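Histidine--tRNA ligase (Staphylococcus aureus, PDB 1QE0) catalyses the ATP-dependent attachment of L-histidine to tRNA(His), releasing AMP and diphosphate, and works as a homodimer of class II aminoacyl-tRNA synthetase subunits. Local coordinates at residues Ile38-Phe43 / Thr82-Arg87; Tyr105-Met110 / Asn125-Glu130; Lys381-Ile386 / Lys399-Gly404. One frame throughout, in Å; residues are numbered along the deposited sequence.

Contact 1: Ile38-Phe43 / Thr82-Arg87; sequences IRTPIF and TAAVVR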
# COMPACT_ATOMS: atom_id res chain seq x y z
N ILE A 38 1.10 -6.09 7.70
CA ILE A 38 0.45 -5.71 8.93
C ILE A 38 0.31 -4.19 8.80
O ILE A 38 1.15 -3.54 8.18
CB ILE A 38 1.30 -6.11 10.16
CG1 ILE A 38 0.58 -5.78 11.48
CG2 ILE A 38 2.66 -5.42 10.13
CD1 ILE A 38 1.44 -6.10 12.68
N ARG A 39 -0.78 -3.64 9.31
CA ARG A 39 -1.04 -2.22 9.26
C ARG A 39 -1.37 -1.77 10.65
O ARG A 39 -2.38 -2.12 11.22
CB ARG A 39 -2.23 -1.94 8.37
CG ARG A 39 -2.22 -2.70 7.08
CD ARG A 39 -3.01 -1.99 6.03
NE ARG A 39 -2.87 -2.67 4.76
CZ ARG A 39 -3.70 -2.47 3.75
NH1 ARG A 39 -4.69 -1.62 3.91
NH2 ARG A 39 -3.57 -3.15 2.62
N THR A 40 -0.46 -1.00 11.21
CA THR A 40 -0.53 -0.46 12.55
C THR A 40 -1.20 0.91 12.47
O THR A 40 -1.30 1.50 11.39
CB THR A 40 0.96 -0.34 12.99
OG1 THR A 40 1.37 -1.60 13.51
CG2 THR A 40 1.25 0.83 13.93
N PRO A 41 -1.75 1.42 13.57
CA PRO A 41 -2.40 2.74 13.56
C PRO A 41 -1.40 3.86 13.26
O PRO A 41 -0.18 3.69 13.43
CB PRO A 41 -2.92 2.87 14.99
CG PRO A 41 -3.20 1.44 15.33
CD PRO A 41 -2.01 0.72 14.83
N ILE A 42 -1.89 5.00 12.83
CA ILE A 42 -1.00 6.11 12.52
C ILE A 42 -0.32 6.62 13.78
O ILE A 42 0.75 7.18 13.73
CB ILE A 42 -1.75 7.25 11.80
CG1 ILE A 42 -2.06 6.83 10.36
CG2 ILE A 42 -0.94 8.53 11.80
CD1 ILE A 42 -0.86 6.86 9.45
N PHE A 43 -0.97 6.45 14.92
CA PHE A 43 -0.37 6.88 16.16
C PHE A 43 -0.36 5.75 17.15
O PHE A 43 -1.11 4.79 17.05
CB PHE A 43 -1.05 8.14 16.75
CG PHE A 43 -2.54 8.03 16.93
CD1 PHE A 43 -3.40 8.64 16.03
CD2 PHE A 43 -3.08 7.30 17.98
CE1 PHE A 43 -4.78 8.51 16.18
CE2 PHE A 43 -4.44 7.17 18.15
CZ PHE A 43 -5.30 7.77 17.26
N THR A 82 9.01 -0.01 13.20
CA THR A 82 9.49 -1.18 13.93
C THR A 82 8.89 -1.38 15.32
O THR A 82 8.45 -2.47 15.66
CB THR A 82 10.97 -1.15 14.02
OG1 THR A 82 11.50 -0.73 12.77
CG2 THR A 82 11.49 -2.53 14.36
N ALA A 83 8.86 -0.32 16.11
CA ALA A 83 8.32 -0.38 17.45
C ALA A 83 6.88 -0.80 17.43
O ALA A 83 6.43 -1.50 18.33
CB ALA A 83 8.45 0.94 18.10
N ALA A 84 6.13 -0.32 16.44
CA ALA A 84 4.71 -0.69 16.31
C ALA A 84 4.57 -2.14 15.85
O ALA A 84 3.68 -2.84 16.31
CB ALA A 84 4.01 0.22 15.39
N VAL A 85 5.44 -2.61 14.97
CA VAL A 85 5.33 -4.01 14.59
C VAL A 85 5.63 -4.81 15.87
O VAL A 85 4.94 -5.77 16.17
CB VAL A 85 6.30 -4.41 13.45
CG1 VAL A 85 6.34 -5.94 13.29
CG2 VAL A 85 5.82 -3.83 12.15
N VAL A 86 6.60 -4.37 16.67
CA VAL A 86 6.93 -5.06 17.92
C VAL A 86 5.80 -4.94 18.94
O VAL A 86 5.43 -5.91 19.61
CB VAL A 86 8.28 -4.56 18.50
CG1 VAL A 86 8.46 -4.97 19.95
CG2 VAL A 86 9.41 -5.08 17.64
N ARG A 87 5.20 -3.76 19.03
CA ARG A 87 4.10 -3.56 19.97
C ARG A 87 2.91 -4.46 19.60
O ARG A 87 2.20 -4.96 20.47
CB ARG A 87 3.70 -2.08 20.01
CG ARG A 87 2.73 -1.76 21.11
CD ARG A 87 1.41 -1.29 20.56
NE ARG A 87 0.67 -2.33 19.86
CZ ARG A 87 0.06 -2.15 18.70
NH1 ARG A 87 0.10 -0.96 18.10
NH2 ARG A 87 -0.62 -3.14 18.13

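Contact 2: Tyr105-Met110 / Asn125-Glu130; sequences YYNGPM and NQFGVE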
# COMPACT_ATOMS: atom_id res chain seq x y z
N TYR A 105 5.67 -7.50 6.99
CA TYR A 105 6.10 -6.30 6.27
C TYR A 105 5.05 -5.22 6.38
O TYR A 105 3.88 -5.49 6.71
CB TYR A 105 6.41 -6.58 4.80
CG TYR A 105 5.24 -6.59 3.83
CD1 TYR A 105 4.80 -5.44 3.20
CD2 TYR A 105 4.64 -7.78 3.48
CE1 TYR A 105 3.79 -5.48 2.26
CE2 TYR A 105 3.63 -7.84 2.55
CZ TYR A 105 3.21 -6.70 1.94
OH TYR A 105 2.21 -6.83 1.00
N TYR A 106 5.46 -3.98 6.15
CA TYR A 106 4.54 -2.86 6.23
C TYR A 106 4.88 -1.85 5.18
O TYR A 106 5.89 -1.99 4.50
CB TYR A 106 4.56 -2.23 7.62
CG TYR A 106 5.89 -1.71 8.03
CD1 TYR A 106 6.68 -2.41 8.95
CD2 TYR A 106 6.39 -0.53 7.50
CE1 TYR A 106 7.93 -1.95 9.31
CE2 TYR A 106 7.65 -0.05 7.86
CZ TYR A 106 8.41 -0.77 8.75
OH TYR A 106 9.67 -0.30 9.06
N ASN A 107 4.04 -0.85 5.03
CA ASN A 107 4.25 0.21 4.04
C ASN A 107 3.22 1.32 4.33
O ASN A 107 2.03 1.09 4.18
CB ASN A 107 4.01 -0.37 2.64
CG ASN A 107 4.32 0.62 1.51
OD1 ASN A 107 4.39 1.82 1.70
ND2 ASN A 107 4.49 0.09 0.32
N GLY A 108 3.67 2.48 4.79
CA GLY A 108 2.74 3.55 5.06
C GLY A 108 3.47 4.80 5.47
O GLY A 108 4.69 4.81 5.56
N PRO A 109 2.76 5.90 5.70
CA PRO A 109 3.40 7.15 6.11
C PRO A 109 3.90 7.16 7.53
O PRO A 109 3.20 6.71 8.44
CB PRO A 109 2.27 8.17 5.95
CG PRO A 109 1.07 7.35 6.22
CD PRO A 109 1.35 6.13 5.39
N MET A 110 5.07 7.78 7.71
CA MET A 110 5.73 7.92 9.00
C MET A 110 5.78 9.43 9.25
O MET A 110 5.69 10.20 8.29
CB MET A 110 7.15 7.35 8.93
CG MET A 110 7.19 5.90 8.59
SD MET A 110 6.33 4.92 9.81
CE MET A 110 5.76 3.55 8.83
N ASN A 125 6.86 8.22 3.44
CA ASN A 125 6.33 6.86 3.35
C ASN A 125 7.37 5.77 3.36
O ASN A 125 7.92 5.46 2.31
CB ASN A 125 5.50 6.71 2.08
CG ASN A 125 4.01 6.93 2.31
OD1 ASN A 125 3.58 7.86 3.00
ND2 ASN A 125 3.21 6.09 1.70
N GLN A 126 7.58 5.13 4.51
CA GLN A 126 8.55 4.05 4.58
C GLN A 126 7.91 2.66 4.50
O GLN A 126 6.77 2.43 4.93
CB GLN A 126 9.48 4.17 5.81
CG GLN A 126 8.96 3.59 7.13
CD GLN A 126 10.02 3.54 8.25
OE1 GLN A 126 9.83 2.86 9.27
NE2 GLN A 126 11.15 4.25 8.06
N PHE A 127 8.65 1.75 3.87
CA PHE A 127 8.26 0.36 3.68
C PHE A 127 9.30 -0.43 4.46
O PHE A 127 10.44 0.02 4.54
CB PHE A 127 8.34 0.02 2.18
CG PHE A 127 8.16 -1.45 1.87
CD1 PHE A 127 6.91 -1.94 1.47
CD2 PHE A 127 9.23 -2.34 1.96
CE1 PHE A 127 6.74 -3.30 1.18
CE2 PHE A 127 9.07 -3.69 1.67
CZ PHE A 127 7.83 -4.17 1.28
N GLY A 128 8.94 -1.56 5.04
CA GLY A 128 9.91 -2.36 5.78
C GLY A 128 9.49 -3.81 6.08
O GLY A 128 8.30 -4.16 5.92
N VAL A 129 10.45 -4.67 6.41
CA VAL A 129 10.14 -6.05 6.78
C VAL A 129 10.80 -6.36 8.10
O VAL A 129 11.77 -5.72 8.48
CB VAL A 129 10.61 -7.10 5.77
CG1 VAL A 129 10.44 -6.60 4.40
CG2 VAL A 129 12.03 -7.59 6.09
N GLU A 130 10.26 -7.34 8.81
CA GLU A 130 10.78 -7.77 10.10
C GLU A 130 10.59 -9.26 10.17
O GLU A 130 9.49 -9.75 9.96
CB GLU A 130 9.97 -7.20 11.25
CG GLU A 130 9.99 -5.73 11.41
CD GLU A 130 11.31 -5.24 11.89
OE1 GLU A 130 11.65 -4.07 11.58
OE2 GLU A 130 12.01 -6.03 12.56

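Contact 3: Lys381-Ile386 / Lys399-Gly404; sequences KFTIVI and KNMTTG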
# COMPACT_ATOMS: atom_id res chain seq x y z
N LYS A 381 -6.77 5.52 -26.49
CA LYS A 381 -6.12 4.77 -27.56
C LYS A 381 -6.98 4.82 -28.79
O LYS A 381 -6.47 4.92 -29.89
CB LYS A 381 -5.92 3.31 -27.20
CG LYS A 381 -4.86 3.02 -26.19
CD LYS A 381 -4.97 1.57 -25.86
CE LYS A 381 -3.96 1.13 -24.83
NZ LYS A 381 -3.92 -0.38 -24.77
N PHE A 382 -8.29 4.72 -28.60
CA PHE A 382 -9.24 4.76 -29.70
C PHE A 382 -10.30 5.78 -29.45
O PHE A 382 -10.44 6.26 -28.33
CB PHE A 382 -9.91 3.42 -29.89
CG PHE A 382 -8.95 2.34 -30.14
CD1 PHE A 382 -8.69 1.92 -31.43
CD2 PHE A 382 -8.23 1.80 -29.10
CE1 PHE A 382 -7.71 0.98 -31.67
CE2 PHE A 382 -7.25 0.87 -29.33
CZ PHE A 382 -6.99 0.45 -30.62
N THR A 383 -11.09 6.06 -30.48
CA THR A 383 -12.15 7.04 -30.42
C THR A 383 -13.31 6.58 -31.30
O THR A 383 -13.16 5.69 -32.13
CB THR A 383 -11.62 8.40 -30.88
OG1 THR A 383 -11.16 9.14 -29.75
CG2 THR A 383 -12.63 9.19 -31.62
N ILE A 384 -14.49 7.09 -30.98
CA ILE A 384 -15.69 6.84 -31.79
C ILE A 384 -16.58 8.09 -31.68
O ILE A 384 -16.55 8.79 -30.65
CB ILE A 384 -16.50 5.59 -31.36
CG1 ILE A 384 -17.01 5.73 -29.96
CG2 ILE A 384 -15.71 4.34 -31.54
CD1 ILE A 384 -17.96 4.64 -29.63
N VAL A 385 -17.26 8.42 -32.78
CA VAL A 385 -18.16 9.58 -32.85
C VAL A 385 -19.53 9.02 -33.14
O VAL A 385 -19.75 8.54 -34.25
CB VAL A 385 -17.80 10.54 -34.00
CG1 VAL A 385 -18.77 11.73 -34.02
CG2 VAL A 385 -16.34 11.02 -33.87
N ILE A 386 -20.40 8.98 -32.13
CA ILE A 386 -21.75 8.44 -32.30
C ILE A 386 -22.67 9.59 -32.59
O ILE A 386 -22.72 10.57 -31.85
CB ILE A 386 -22.29 7.75 -31.03
CG1 ILE A 386 -21.33 6.67 -30.54
CG2 ILE A 386 -23.60 7.06 -31.34
CD1 ILE A 386 -21.77 6.06 -29.25
N LYS A 399 -11.68 4.66 -34.82
CA LYS A 399 -10.39 5.19 -35.23
C LYS A 399 -9.29 5.00 -34.22
O LYS A 399 -9.41 5.47 -33.08
CB LYS A 399 -10.51 6.69 -35.54
CG LYS A 399 -9.17 7.36 -35.90
CD LYS A 399 -9.25 8.89 -35.90
CE LYS A 399 -7.88 9.59 -36.13
NZ LYS A 399 -7.30 9.47 -37.53
N ASN A 400 -8.22 4.31 -34.63
CA ASN A 400 -7.04 4.08 -33.81
C ASN A 400 -6.41 5.46 -33.74
O ASN A 400 -5.99 5.98 -34.76
CB ASN A 400 -6.08 3.14 -34.52
CG ASN A 400 -4.75 3.02 -33.81
OD1 ASN A 400 -4.11 4.00 -33.47
ND2 ASN A 400 -4.32 1.79 -33.61
N MET A 401 -6.32 6.04 -32.56
CA MET A 401 -5.78 7.38 -32.45
C MET A 401 -4.31 7.58 -32.75
O MET A 401 -3.86 8.72 -32.86
CB MET A 401 -6.08 7.96 -31.08
CG MET A 401 -7.56 8.15 -30.85
SD MET A 401 -8.23 9.54 -31.77
CE MET A 401 -7.73 10.88 -30.65
N THR A 402 -3.53 6.50 -32.84
CA THR A 402 -2.13 6.68 -33.13
C THR A 402 -1.89 6.53 -34.63
O THR A 402 -1.35 7.44 -35.27
CB THR A 402 -1.28 5.71 -32.35
OG1 THR A 402 -1.96 5.39 -31.13
CG2 THR A 402 0.04 6.36 -31.98
N THR A 403 -2.34 5.41 -35.19
CA THR A 403 -2.18 5.17 -36.61
C THR A 403 -3.17 6.06 -37.37
O THR A 403 -2.99 6.34 -38.56
CB THR A 403 -2.46 3.72 -36.97
OG1 THR A 403 -3.85 3.46 -36.82
CG2 THR A 403 -1.67 2.79 -36.09
N GLY A 404 -4.24 6.44 -36.69
CA GLY A 404 -5.24 7.27 -37.33
C GLY A 404 -6.04 6.44 -38.30
O GLY A 404 -6.81 6.99 -39.11

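Contact 1: Ile38-Phe43 / Thr82-Arg87
I38, T40 and P41 lie against one side of the helix that begins at T82, meeting V85, A84 and R87 in turn, with no hydrogen bond between the segments. At the centre T40 faces A84: the hydroxyl OG1 of T40 is 3.7 Å from CB of A84, while the T40 methyl sits beside the same carbon at a separation too short to be trusted. Next to it two branch methyls meet, I38 CG2 to V85 CG2 at 4.1 Å, the side chains crossing at a slant. The third point is P41, whose CD approaches NH1 of R87 at 4.2 Å, coming to the edge of the guanidinium close to its plane. R87 leaves the helix with CG anti to its own N (chi1 -171°) and then bends at chi3 (68°), which carries the guanidinium round to the proline. There the charge is held by E44 and by D10 of the second subunit. P41 is probably the proline of class II motif 1, which lies at the dimer interface, and packs on T8 of the second subunit. The contact is mostly buried. Behind it V85 continues onto L104 and Y106 of strand 102-111, A83 packs on helix 46-49, and I38 is hydrogen-bonded through its backbone to that of Y105, so both the helix and the loop are seated on the catalytic sheet.

Contact 2: Tyr105-Met110 / Asn125-Glu130
Y106 and G128 form one of the two hydrogen-bonded pairs of two antiparallel strands whose axes pass 4.5 Å apart at 149°, with Y106 N to G128 O at 2.9 Å and G128 N to Y106 O at 3.1 Å. G108 N to Q126 O adds another such bond, and the return bond from Q126 N is weak. On one side of the sheet the Y106 ring folds back over the neighbouring strand: with chi1 at 60°, CG stands between N and the carbonyl carbon, and CA of G128 lies under the ring face as a CH-pi contact, 4.0 Å from the centroid. G128 has no side chain to hold the tyrosine off. On that side too, M110 CG meets Q126 CG, the two chains crossing roughly at right angles, while Q126 OE1 accepts from the backbone N of G81. The other side carries Y105, N107, P109, N125, F127 and V129. Here the N107 amide stands almost perpendicular to the F127 ring and brings ND2 to its edge, 3.4 Å from CD1. The Y105 and F127 rings meet obliquely, centroids 5.5 Å apart, and the hydroxyl of Y105 is hydrogen-bonded to D27 of helix 13-33. An antiparallel hairpin at this place in the catalytic sheet is consistent with motif 2 of class II synthetases, which in relatives contributes to binding ATP and the tRNA acceptor end.

Contact 3: Lys381-Ile386 / Lys399-Gly404
F382-N400 and T383-K399 are the two antiparallel pairs that join these segments, the first non-hydrogen-bonded and the second bonded both ways, T383 N to K399 O and K399 N to T383 O each at 3.2 Å. One step further, M401 N bonds to K381 O at 2.9 Å, just where the second segment leaves its strand. The turn that follows is built on N400, whose OD1 takes two backbone N-H groups, T402 N at 2.6 Å nearly in line with the C=O and T403 N at 2.8 Å from above the carbonyl plane, making an Asx turn and, with the second bond, an Asx motif. CG of N400 lies anti to its N (chi1 172°), aiming the amide at the turn while CB stays near the F382 ring. That ring comes to N400 obliquely, with CD1 3.6 Å from CA of N400. On the other side of the sheet M401 doubles back, bent at chi2 and chi3, to lay SD beside T383, 3.6 Å from OG1. K399 NZ is hydrogen-bonded to G404 O at 3.0 Å, side-on to the C=O, bridging the segment's two ends. This is a surface contact of the anticodon-binding domain. F382 also meets F418 edge-to-face, T383 and M401 pack on M372 of helix 368-377, and strand 382-386 lies between 332-336 and 396-400 in the domain's five-stranded sheet.

From the N terminus the three contacts follow one another in series, none crossing or enclosing another. Contact 1 closes the longest loop, 38 residues that carry most of the small antiparallel sheet of 43-45, 65-67 and 75-77, and the chain then runs from helix 82-91 through a short connection into strand 102-111, where contact 2 closes a hairpin. These two form one body: T82 packs on E130, and both contacts also touch the second subunit, tying the dimer interface to the catalytic sheet. Contact 3 closes a 12-residue loop containing helix 388-393 between neighbouring strands of the separate anticodon-binding domain, its nearest atoms about 28 Å from contact 1 and about 26 Å from contact 2.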